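Local atomic coordinates of RsfP (Uncultured bacterium, PDB entry 4GLJ), a protein that probably catalyses the phosphate-dependent cleavage of methylthioadenosine to adenine and methylthioribose 1-phosphate, and binds the dye rhodamine B. Residues A17-S22 with R91-V96; Y25-L30 with V59-R64; D141-E146 with I212-L217. All blocks are in the same frame, centred on the assembly; numbering follows the deposited sequence. Where two conformers were deposited one is given.

Contact 1: A17-S22 with R91-V96. With RHB (N-[9-(2-carboxyphenyl)-6-(diethylamino)-3H-xanthen-3-ylidene]-N-ethylethanaminium), chain B; PO4 (phosphate ion), chain D.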
loop_
_atom_site.group_PDB
_atom_site.type_symbol
_atom_site.label_atom_id
_atom_site.label_comp_id
_atom_site.label_asym_id
_atom_site.label_seq_id
_atom_site.Cartn_x
_atom_site.Cartn_y
_atom_site.Cartn_z
ATOM N N ALA A 17 19.625 -21.244 -8.950
ATOM C CA ALA A 17 18.758 -20.636 -9.953
ATOM C C ALA A 17 19.096 -19.202 -10.169
ATOM O O ALA A 17 19.475 -18.474 -9.245
ATOM C CB ALA A 17 17.295 -20.811 -9.566
ATOM N N ILE A 18 18.974 -18.775 -11.417
ATOM C CA ILE A 18 19.129 -17.392 -11.749
ATOM C C ILE A 18 17.738 -16.902 -12.217
ATOM O O ILE A 18 17.123 -17.516 -13.125
ATOM C CB ILE A 18 20.115 -17.215 -12.896
ATOM C CG1 ILE A 18 21.473 -17.912 -12.587
ATOM C CG2 ILE A 18 20.282 -15.744 -13.305
ATOM C CD1 ILE A 18 22.142 -17.347 -11.324
ATOM N N ILE A 19 17.278 -15.775 -11.634
ATOM C CA ILE A 19 16.011 -15.177 -12.047
ATOM C C ILE A 19 16.422 -13.947 -12.771
ATOM O O ILE A 19 17.011 -13.006 -12.205
ATOM C CB ILE A 19 15.033 -14.840 -10.869
ATOM C CG1 ILE A 19 14.703 -16.097 -10.094
ATOM C CG2 ILE A 19 13.789 -14.121 -11.463
ATOM C CD1 ILE A 19 13.774 -15.880 -8.898
ATOM N N GLY A 20 16.186 -13.959 -14.097
ATOM C CA GLY A 20 16.657 -12.897 -14.942
ATOM C C GLY A 20 15.624 -11.781 -15.173
ATOM O O GLY A 20 14.500 -12.092 -15.655
ATOM N N GLY A 21 16.039 -10.520 -14.921
ATOM C CA GLY A 21 15.250 -9.279 -15.031
ATOM C C GLY A 21 15.241 -8.681 -16.415
ATOM O O GLY A 21 15.498 -9.398 -17.408
ATOM N N SER A 22 14.965 -7.388 -16.476
ATOM C CA SER A 22 14.906 -6.702 -17.751
ATOM C C SER A 22 16.254 -6.841 -18.478
ATOM O O SER A 22 17.300 -6.595 -17.878
ATOM C CB SER A 22 14.566 -5.244 -17.552
ATOM O OG SER A 22 13.238 -5.114 -17.078
ATOM N N ARG A 91 18.473 -24.287 -3.821
ATOM C CA ARG A 91 18.854 -23.882 -2.488
ATOM C C ARG A 91 19.382 -22.448 -2.542
ATOM O O ARG A 91 19.450 -21.781 -1.521
ATOM C CB ARG A 91 19.952 -24.833 -1.987
ATOM C CG ARG A 91 19.436 -26.271 -1.841
ATOM C CD ARG A 91 20.562 -27.265 -1.617
ATOM N NE ARG A 91 21.371 -26.850 -0.492
ATOM C CZ ARG A 91 22.678 -26.698 -0.504
ATOM N NH1 ARG A 91 23.399 -26.976 -1.574
ATOM N NH2 ARG A 91 23.247 -26.265 0.583
ATOM N N TYR A 92 19.771 -22.020 -3.746
ATOM C CA TYR A 92 20.338 -20.655 -3.907
ATOM C C TYR A 92 19.730 -19.984 -5.100
ATOM O O TYR A 92 19.686 -20.554 -6.153
ATOM C CB TYR A 92 21.857 -20.640 -4.126
ATOM C CG TYR A 92 22.655 -21.378 -3.015
ATOM C CD1 TYR A 92 22.956 -20.753 -1.787
ATOM C CD2 TYR A 92 23.008 -22.722 -3.184
ATOM C CE1 TYR A 92 23.678 -21.424 -0.790
ATOM C CE2 TYR A 92 23.719 -23.436 -2.191
ATOM C CZ TYR A 92 24.058 -22.768 -1.020
ATOM O OH TYR A 92 24.757 -23.456 -0.061
ATOM N N ILE A 93 19.243 -18.742 -4.907
ATOM C CA ILE A 93 18.766 -17.889 -6.045
ATOM C C ILE A 93 19.585 -16.610 -6.127
ATOM O O ILE A 93 19.800 -15.948 -5.109
ATOM C CB ILE A 93 17.264 -17.467 -5.870
ATOM C CG1 ILE A 93 16.412 -18.734 -5.988
ATOM C CG2 ILE A 93 16.848 -16.444 -6.940
ATOM C CD1 ILE A 93 14.930 -18.494 -5.632
ATOM N N VAL A 94 20.022 -16.283 -7.344
ATOM C CA VAL A 94 20.519 -14.969 -7.643
ATOM C C VAL A 94 19.488 -14.296 -8.544
ATOM O O VAL A 94 19.221 -14.706 -9.646
ATOM C CB VAL A 94 21.903 -14.957 -8.353
ATOM C CG1 VAL A 94 22.356 -13.498 -8.623
ATOM C CG2 VAL A 94 22.930 -15.634 -7.439
ATOM N N SER A 95 18.972 -13.178 -8.076
ATOM C CA SER A 95 17.998 -12.376 -8.840
ATOM C C SER A 95 18.838 -11.280 -9.523
ATOM O O SER A 95 19.661 -10.595 -8.897
ATOM C CB SER A 95 17.071 -11.653 -7.831
ATOM O OG SER A 95 16.607 -10.430 -8.454
ATOM N N VAL A 96 18.635 -11.109 -10.795
ATOM C CA VAL A 96 19.394 -10.160 -11.534
ATOM C C VAL A 96 18.413 -9.144 -12.035
ATOM O O VAL A 96 17.527 -9.504 -12.818
ATOM C CB VAL A 96 20.149 -10.806 -12.712
ATOM C CG1 VAL A 96 20.925 -9.685 -13.419
ATOM C CG2 VAL A 96 21.087 -11.946 -12.213
HETATM O O2 RHB B . 11.200 -0.574 -23.545
HETATM C C26 RHB B . 11.178 0.671 -23.524
HETATM C C19 RHB B . 11.411 1.419 -22.253
HETATM C C14 RHB B . 11.853 0.883 -21.044
HETATM C C15 RHB B . 12.030 1.747 -19.972
HETATM C C16 RHB B . 11.780 3.103 -20.057
HETATM C C17 RHB B . 11.335 3.625 -21.246
HETATM C C18 RHB B . 11.167 2.776 -22.330
HETATM C C9 RHB B . 12.184 -0.542 -20.727
HETATM C C8 RHB B . 12.150 -0.925 -19.283
HETATM C C13 RHB B . 11.815 -0.018 -18.289
HETATM C C12 RHB B . 11.779 -0.375 -16.938
HETATM C C11 RHB B . 12.051 -1.671 -16.562
HETATM N N1 RHB B . 12.080 -2.055 -15.203
HETATM C C35 RHB B . 12.770 -0.924 -14.553
HETATM C C36 RHB B . 13.943 -0.566 -15.451
HETATM C C22 RHB B . 10.827 -2.443 -14.492
HETATM C C23 RHB B . 10.586 -3.955 -14.632
HETATM C C10 RHB B . 12.417 -2.559 -17.564
HETATM C C7 RHB B . 12.450 -2.205 -18.908
HETATM O O1 RHB B . 12.789 -3.138 -19.855
HETATM C C1 RHB B . 12.859 -2.874 -21.197
HETATM C C2 RHB B . 12.575 -1.612 -21.701
HETATM C C6 RHB B . 13.213 -3.910 -22.047
HETATM C C5 RHB B . 13.293 -3.714 -23.412
HETATM C C4 RHB B . 13.011 -2.460 -23.935
HETATM C C3 RHB B . 12.655 -1.411 -23.082
HETATM N N2 RHB B . 13.675 -4.793 -24.231
HETATM C C24 RHB B . 12.667 -5.874 -24.238
HETATM C C25 RHB B . 13.365 -7.181 -24.560
HETATM C C33 RHB B . 13.981 -4.325 -25.598
HETATM C C34 RHB B . 14.952 -5.298 -26.240
HETATM O O3 RHB B . 11.001 1.340 -24.561
HETATM P P PO4 D . 13.540 -6.325 -13.362
HETATM O O1 PO4 D . 12.854 -5.228 -14.122
HETATM O O2 PO4 D . 14.912 -6.361 -13.991
HETATM O O3 PO4 D . 13.525 -5.883 -11.946
HETATM O O4 PO4 D . 12.866 -7.684 -13.526
#

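Contact 2: Y25-L30 with V59-R64. With RHB (N-[9-(2-carboxyphenyl)-6-(diethylamino)-3H-xanthen-3-ylidene]-N-ethylethanaminium), chain B; PO4 (phosphate ion), chain D.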
loop_
_atom_site.group_PDB
_atom_site.type_symbol
_atom_site.label_atom_id
_atom_site.label_comp_id
_atom_site.label_asym_id
_atom_site.label_seq_id
_atom_site.Cartn_x
_atom_site.Cartn_y
_atom_site.Cartn_z
ATOM N N TYR A 25 16.819 -12.467 -21.074
ATOM C CA TYR A 25 15.764 -13.353 -21.605
ATOM C C TYR A 25 16.332 -14.742 -21.825
ATOM O O TYR A 25 15.583 -15.719 -21.855
ATOM C CB TYR A 25 15.091 -12.734 -22.867
ATOM C CG TYR A 25 14.671 -11.317 -22.499
ATOM C CD1 TYR A 25 15.096 -10.198 -23.234
ATOM C CD2 TYR A 25 13.926 -11.106 -21.311
ATOM C CE1 TYR A 25 14.736 -8.901 -22.823
ATOM C CE2 TYR A 25 13.581 -9.836 -20.873
ATOM C CZ TYR A 25 13.975 -8.741 -21.616
ATOM O OH TYR A 25 13.594 -7.508 -21.148
ATOM N N GLN A 26 17.655 -14.826 -21.929
ATOM C CA GLN A 26 18.320 -16.116 -21.880
ATOM C C GLN A 26 19.718 -16.130 -21.245
ATOM O O GLN A 26 20.358 -15.083 -21.074
ATOM C CB GLN A 26 18.359 -16.775 -23.273
ATOM C CG GLN A 26 19.047 -15.992 -24.368
ATOM C CD GLN A 26 19.565 -16.932 -25.427
ATOM O OE1 GLN A 26 18.834 -17.810 -25.895
ATOM N NE2 GLN A 26 20.840 -16.785 -25.785
ATOM N N MET A 27 20.152 -17.337 -20.879
ATOM C CA MET A 27 21.533 -17.606 -20.567
ATOM C C MET A 27 22.196 -18.413 -21.689
ATOM O O MET A 27 22.292 -19.628 -21.589
ATOM C CB MET A 27 21.650 -18.353 -19.253
ATOM C CG MET A 27 21.641 -17.438 -18.058
ATOM S SD MET A 27 22.180 -18.257 -16.540
ATOM C CE MET A 27 20.958 -19.549 -16.256
ATOM N N GLN A 28 22.653 -17.712 -22.723
ATOM C CA GLN A 28 23.430 -18.272 -23.861
ATOM C C GLN A 28 24.509 -19.339 -23.534
ATOM O O GLN A 28 24.609 -20.355 -24.236
ATOM C CB GLN A 28 24.083 -17.112 -24.641
ATOM C CG GLN A 28 25.016 -17.488 -25.793
ATOM C CD GLN A 28 24.268 -17.779 -27.083
ATOM O OE1 GLN A 28 23.183 -18.365 -27.067
ATOM N NE2 GLN A 28 24.842 -17.368 -28.209
ATOM N N ALA A 29 25.316 -19.122 -22.494
ATOM C CA ALA A 29 26.457 -20.010 -22.247
ATOM C C ALA A 29 26.117 -21.429 -21.683
ATOM O O ALA A 29 26.955 -22.336 -21.744
ATOM C CB ALA A 29 27.517 -19.306 -21.402
ATOM N N LEU A 30 24.905 -21.649 -21.164
ATOM C CA LEU A 30 24.597 -22.992 -20.630
ATOM C C LEU A 30 24.664 -24.050 -21.715
ATOM O O LEU A 30 24.197 -23.824 -22.833
ATOM C CB LEU A 30 23.219 -23.052 -19.979
ATOM C CG LEU A 30 22.918 -22.045 -18.870
ATOM C CD1 LEU A 30 21.406 -22.093 -18.563
ATOM C CD2 LEU A 30 23.754 -22.312 -17.625
ATOM N N VAL A 59 22.274 -25.324 -13.535
ATOM C CA VAL A 59 21.659 -24.069 -13.059
ATOM C C VAL A 59 20.255 -24.008 -13.679
ATOM O O VAL A 59 20.074 -24.465 -14.808
ATOM C CB VAL A 59 22.488 -22.899 -13.588
ATOM C CG1 VAL A 59 21.872 -21.625 -13.152
ATOM C CG2 VAL A 59 23.922 -22.960 -13.045
ATOM N N ALA A 60 19.268 -23.492 -12.934
ATOM C CA ALA A 60 17.932 -23.198 -13.487
ATOM C C ALA A 60 17.847 -21.692 -13.811
ATOM O O ALA A 60 18.225 -20.855 -12.987
ATOM C CB ALA A 60 16.860 -23.572 -12.466
ATOM N N PHE A 61 17.355 -21.350 -14.994
ATOM C CA PHE A 61 17.265 -19.950 -15.427
ATOM C C PHE A 61 15.765 -19.662 -15.650
ATOM O O PHE A 61 15.079 -20.422 -16.371
ATOM C CB PHE A 61 18.025 -19.639 -16.743
ATOM C CG PHE A 61 17.861 -18.192 -17.170
ATOM C CD1 PHE A 61 18.532 -17.164 -16.471
ATOM C CD2 PHE A 61 16.944 -17.827 -18.182
ATOM C CE1 PHE A 61 18.337 -15.814 -16.814
ATOM C CE2 PHE A 61 16.737 -16.466 -18.516
ATOM C CZ PHE A 61 17.446 -15.470 -17.845
ATOM N N LEU A 62 15.265 -18.627 -14.988
ATOM C CA LEU A 62 13.819 -18.267 -15.112
ATOM C C LEU A 62 13.802 -16.779 -15.553
ATOM O O LEU A 62 14.419 -15.942 -14.899
ATOM C CB LEU A 62 13.133 -18.448 -13.764
ATOM C CG LEU A 62 11.655 -17.998 -13.693
ATOM C CD1 LEU A 62 10.959 -18.518 -14.955
ATOM C CD2 LEU A 62 11.004 -18.623 -12.473
ATOM N N THR A 63 13.165 -16.474 -16.692
ATOM C CA THR A 63 13.017 -15.071 -17.142
ATOM C C THR A 63 11.855 -14.519 -16.427
ATOM O O THR A 63 10.734 -14.939 -16.702
ATOM C CB THR A 63 12.648 -14.996 -18.630
ATOM O OG1 THR A 63 13.603 -15.765 -19.332
ATOM C CG2 THR A 63 12.728 -13.565 -19.083
ATOM N N ARG A 64 12.091 -13.580 -15.496
ATOM C CA ARG A 64 11.020 -13.066 -14.697
ATOM C C ARG A 64 9.786 -12.490 -15.496
ATOM O O ARG A 64 8.592 -12.710 -15.124
ATOM C CB ARG A 64 11.646 -11.970 -13.770
ATOM C CG ARG A 64 10.620 -11.386 -12.874
ATOM C CD ARG A 64 11.182 -10.317 -11.975
ATOM N NE ARG A 64 12.237 -10.779 -11.052
ATOM C CZ ARG A 64 13.524 -10.427 -11.057
ATOM N NH1 ARG A 64 14.041 -9.674 -12.027
ATOM N NH2 ARG A 64 14.346 -10.906 -10.103
HETATM O O2 RHB B . 11.200 -0.574 -23.545
HETATM C C26 RHB B . 11.178 0.671 -23.524
HETATM C C19 RHB B . 11.411 1.419 -22.253
HETATM C C14 RHB B . 11.853 0.883 -21.044
HETATM C C15 RHB B . 12.030 1.747 -19.972
HETATM C C16 RHB B . 11.780 3.103 -20.057
HETATM C C17 RHB B . 11.335 3.625 -21.246
HETATM C C18 RHB B . 11.167 2.776 -22.330
HETATM C C9 RHB B . 12.184 -0.542 -20.727
HETATM C C8 RHB B . 12.150 -0.925 -19.283
HETATM C C13 RHB B . 11.815 -0.018 -18.289
HETATM C C12 RHB B . 11.779 -0.375 -16.938
HETATM C C11 RHB B . 12.051 -1.671 -16.562
HETATM N N1 RHB B . 12.080 -2.055 -15.203
HETATM C C35 RHB B . 12.770 -0.924 -14.553
HETATM C C36 RHB B . 13.943 -0.566 -15.451
HETATM C C22 RHB B . 10.827 -2.443 -14.492
HETATM C C23 RHB B . 10.586 -3.955 -14.632
HETATM C C10 RHB B . 12.417 -2.559 -17.564
HETATM C C7 RHB B . 12.450 -2.205 -18.908
HETATM O O1 RHB B . 12.789 -3.138 -19.855
HETATM C C1 RHB B . 12.859 -2.874 -21.197
HETATM C C2 RHB B . 12.575 -1.612 -21.701
HETATM C C6 RHB B . 13.213 -3.910 -22.047
HETATM C C5 RHB B . 13.293 -3.714 -23.412
HETATM C C4 RHB B . 13.011 -2.460 -23.935
HETATM C C3 RHB B . 12.655 -1.411 -23.082
HETATM N N2 RHB B . 13.675 -4.793 -24.231
HETATM C C24 RHB B . 12.667 -5.874 -24.238
HETATM C C25 RHB B . 13.365 -7.181 -24.560
HETATM C C33 RHB B . 13.981 -4.325 -25.598
HETATM C C34 RHB B . 14.952 -5.298 -26.240
HETATM O O3 RHB B . 11.001 1.340 -24.561
HETATM P P PO4 D . 13.540 -6.325 -13.362
HETATM O O1 PO4 D . 12.854 -5.228 -14.122
HETATM O O2 PO4 D . 14.912 -6.361 -13.991
HETATM O O3 PO4 D . 13.525 -5.883 -11.946
HETATM O O4 PO4 D . 12.866 -7.684 -13.526
#

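Contact 3: D141-E146 with I212-L217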
loop_
_atom_site.group_PDB
_atom_site.type_symbol
_atom_site.label_atom_id
_atom_site.label_comp_id
_atom_site.label_asym_id
_atom_site.label_seq_id
_atom_site.Cartn_x
_atom_site.Cartn_y
_atom_site.Cartn_z
ATOM N N ASP A 141 17.215 -9.680 7.748
ATOM C CA ASP A 141 18.250 -9.622 6.716
ATOM C C ASP A 141 17.658 -10.228 5.416
ATOM O O ASP A 141 17.605 -11.490 5.267
ATOM C CB ASP A 141 19.564 -10.313 7.207
ATOM C CG ASP A 141 20.080 -9.693 8.475
ATOM O OD1 ASP A 141 20.496 -8.526 8.441
ATOM O OD2 ASP A 141 19.981 -10.342 9.545
ATOM N N PRO A 142 17.126 -9.368 4.514
ATOM C CA PRO A 142 16.275 -10.023 3.560
ATOM C C PRO A 142 17.013 -10.644 2.344
ATOM O O PRO A 142 16.332 -11.258 1.527
ATOM C CB PRO A 142 15.362 -8.872 3.041
ATOM C CG PRO A 142 16.310 -7.691 3.132
ATOM C CD PRO A 142 16.961 -7.881 4.487
ATOM N N LEU A 143 18.320 -10.365 2.215
ATOM C CA LEU A 143 19.178 -10.775 1.094
ATOM C C LEU A 143 20.361 -11.476 1.745
ATOM O O LEU A 143 21.046 -10.882 2.567
ATOM C CB LEU A 143 19.655 -9.523 0.363
ATOM C CG LEU A 143 18.470 -8.743 -0.267
ATOM C CD1 LEU A 143 18.736 -7.295 -0.583
ATOM C CD2 LEU A 143 17.824 -9.541 -1.419
ATOM N N CYS A 144 20.544 -12.746 1.441
ATOM C CA CYS A 144 21.466 -13.645 2.166
ATOM C C CYS A 144 22.859 -13.096 2.047
ATOM O O CYS A 144 23.377 -12.989 0.944
ATOM C CB CYS A 144 21.419 -15.094 1.589
ATOM S SG CYS A 144 22.713 -16.268 2.138
ATOM N N PRO A 145 23.489 -12.745 3.178
ATOM C CA PRO A 145 24.847 -12.139 3.082
ATOM C C PRO A 145 25.921 -13.108 2.523
ATOM O O PRO A 145 26.894 -12.638 1.969
ATOM C CB PRO A 145 25.204 -11.827 4.560
ATOM C CG PRO A 145 24.181 -12.503 5.405
ATOM C CD PRO A 145 22.976 -12.805 4.555
ATOM N N GLU A 146 25.757 -14.423 2.702
ATOM C CA GLU A 146 26.717 -15.398 2.151
ATOM C C GLU A 146 26.669 -15.348 0.609
ATOM O O GLU A 146 27.710 -15.357 -0.010
ATOM C CB GLU A 146 26.457 -16.821 2.675
ATOM C CG GLU A 146 26.466 -16.934 4.188
ATOM C CD GLU A 146 27.867 -16.886 4.787
ATOM O OE1 GLU A 146 28.061 -17.420 5.919
ATOM O OE2 GLU A 146 28.800 -16.359 4.128
ATOM N N ILE A 212 14.847 -20.757 0.739
ATOM C CA ILE A 212 15.860 -20.654 -0.316
ATOM C C ILE A 212 16.672 -19.385 -0.116
ATOM O O ILE A 212 16.095 -18.314 0.071
ATOM C CB ILE A 212 15.218 -20.583 -1.710
ATOM C CG1 ILE A 212 14.353 -21.799 -2.004
ATOM C CG2 ILE A 212 16.280 -20.366 -2.803
ATOM C CD1 ILE A 212 13.463 -21.699 -3.273
ATOM N N ALA A 213 17.990 -19.485 -0.166
ATOM C CA ALA A 213 18.853 -18.359 0.027
ATOM C C ALA A 213 18.744 -17.511 -1.204
ATOM O O ALA A 213 18.733 -18.009 -2.312
ATOM C CB ALA A 213 20.315 -18.830 0.268
ATOM N N TYR A 214 18.623 -16.207 -1.015
ATOM C CA TYR A 214 18.223 -15.345 -2.107
ATOM C C TYR A 214 18.986 -14.064 -1.933
ATOM O O TYR A 214 19.004 -13.461 -0.841
ATOM C CB TYR A 214 16.718 -15.050 -2.063
ATOM C CG TYR A 214 16.177 -14.034 -3.096
ATOM C CD1 TYR A 214 16.318 -12.636 -2.858
ATOM C CD2 TYR A 214 15.482 -14.463 -4.203
ATOM C CE1 TYR A 214 15.849 -11.696 -3.762
ATOM C CE2 TYR A 214 14.992 -13.553 -5.147
ATOM C CZ TYR A 214 15.166 -12.164 -4.906
ATOM O OH TYR A 214 14.605 -11.252 -5.805
ATOM N N ALA A 215 19.651 -13.641 -3.017
ATOM C CA ALA A 215 20.298 -12.316 -3.034
ATOM C C ALA A 215 20.178 -11.677 -4.416
ATOM O O ALA A 215 19.812 -12.336 -5.404
ATOM C CB ALA A 215 21.755 -12.343 -2.531
ATOM N N THR A 216 20.515 -10.391 -4.506
ATOM C CA THR A 216 20.181 -9.629 -5.739
ATOM C C THR A 216 21.480 -9.054 -6.323
ATOM O O THR A 216 22.294 -8.518 -5.596
ATOM C CB THR A 216 19.209 -8.476 -5.398
ATOM O OG1 THR A 216 17.930 -9.076 -5.014
ATOM C CG2 THR A 216 18.953 -7.589 -6.646
ATOM N N LEU A 217 21.648 -9.246 -7.615
ATOM C CA LEU A 217 22.640 -8.487 -8.368
ATOM C C LEU A 217 21.863 -7.369 -9.164
ATOM O O LEU A 217 21.163 -7.664 -10.135
ATOM C CB LEU A 217 23.366 -9.436 -9.344
ATOM C CG LEU A 217 24.362 -8.798 -10.335
ATOM C CD1 LEU A 217 25.506 -8.199 -9.536
ATOM C CD2 LEU A 217 24.899 -9.829 -11.327
#

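Contact 1: A17-S22 with R91-V96
Ile-18 lies alongside Val-94, its CD1 reaching CB of that valine at 3.8 Å, while its other branch, CG2, meets CG2 of Val-96 at 4.0 Å. The pairing belongs to the central sheet of the phosphorylase superfamily fold, where strands 16-20 and 92-101 run parallel. Helix 237-263 covers the face that carries Ile-18, Val-94 and Val-96. On the reverse face Ile-19 extends its longer branch (chi2 179°), so that CD1 comes within 3.7 Å of CG2 of Ile-93, and Leu-85 of helix 78-87 packs against both isoleucines. Between the two layers the backbones form a regular ladder: Ala-17 and Ile-19 each donate to and accept from the neighbouring strand, and Val-94 N and Val-96 N are among the donors. The ladder frays at Gly-21, whose N makes only a weak, bent bond to Val-96 O.

Here the chain leaves the strand as a glycine-rich loop and turns to a bound phosphate, consistent with the phosphate site of a phosphorylase. With no side chain in the way, Gly-21 CA sits 3.1 Å from phosphate O2. Arg-64, His-65, Ala-98 and Thr-199 also bind the ion. Ser-22, part of the rhodamine B pocket, grips it twice: its N points at O2 over 2.7 Å with an N-H...O angle of 161°, and its OG donates to O1 at 3.0 Å.

Contact 2: Y25-L30 with V59-R64
This is largely apolar packing of an irregular loop against a strand of the central sheet: Tyr-25, Met-27 and Leu-30, in the connection after strand 16-20, lie on Thr-63, Phe-61 and Val-59 of strand 57-63. The touching parts of the two segments run in nearly opposite directions, 166° apart end to end, and the loop closes in a type I beta turn from Met-27 to Leu-30. Phe-61 carries the middle. Its CG is anti to the backbone N (chi1 178°), which sends the ring up under the loop, and Met-27 N lies over the ring centre, 4.2 Å above its plane. Met-27 adds a Met-aromatic contact: SD is 4.8 Å from the Phe-61 centroid and approaches obliquely, 55° off the ring normal. At the ring edge, Tyr-25 O is 3.6 Å from CE2 of Phe-61. A leucine in place of Phe-61 would probably leave the peptide of Gln-26 and Met-27 without a flat face to rest on and the methionine sulfur without its aromatic partner. Further along, Leu-30 CD2 touches Val-59 CB at 4.3 Å.

Toward the pocket, Thr-63 divides its two branches. OG1 makes a weak hydrogen bond to Tyr-25 O, and CG2 meets the edge of the tyrosine ring in its plane, 3.5 Å from CD2. That ring, its OH bonded to Gly-23 N, borders a diethylamino group of rhodamine B. Arg-64, salt-bridged through NE to Glu-203, sends NH1 to phosphate O4 at 2.8 Å.

Contact 3: D141-E146 with I212-L217
Tyr-214 O accepts a nearly straight hydrogen bond from Cys-144 N, 2.8 Å long with an N-H...O angle of 168°, although the donor stands 32° out of the carbonyl plane. The same oxygen receives a CA-H...O contact from Leu-143 CA at 3.3 Å, so two successive residues hold it. This is where the turn leading into helix 145-157 meets strand 213-221 of the central sheet. Ala-213 and Ala-215 use their backbones to pair with strand 92-101, whereas the Tyr-214 carbonyl serves the turn.

Leu-143 supplies one side-chain contact. With CG anti to the carbonyl carbon and chi2 at 160°, CD2 reaches the edge of the Tyr-214 ring, in its plane and 3.7 Å from CD1. The same methyl lies 3.6 Å from Thr-216 OG1. Both hydroxyls look past the leucine: Tyr-214 OH bonds to Glu-203, Thr-216 OG1 to Asn-200. Cys-144 occupies the N-cap position of the helix, and in the conformer described its SG lies 4.0 Å from Ala-213 CB. At the start of the turn, Asp-141 forms a salt bridge with Arg-182 of the second subunit.

A short, straight backbone bond, flanked by apolar contacts of Leu-143 and Cys-144, thus probably holds the helix start against the strand, while the polar ends of Tyr-214 and Thr-216 turn to helix 200-209 and the charge of Asp-141 to the subunit interface.

All three contacts reach one sheet. Strand 16-20 of contact 1 is flanked by strand 57-63 of contact 2, with Ile-18 N to Ala-60 O at 2.7 Å joining them, and strand 92-101 of contact 1 is flanked by strand 213-221 of contact 3, where Ser-95 O meets Leu-217 N at 2.7 Å. Contact 1 is therefore central: its centre is 9 Å from that of contact 2 and 11 Å from that of contact 3, which are themselves 19 Å apart. Contacts 1 and 2 share the phosphate and a rhodamine B, whereas in contact 3 the Thr-216 side chain is about 10 Å from a bound dye. Asn-200 links Ser-95 with Thr-216.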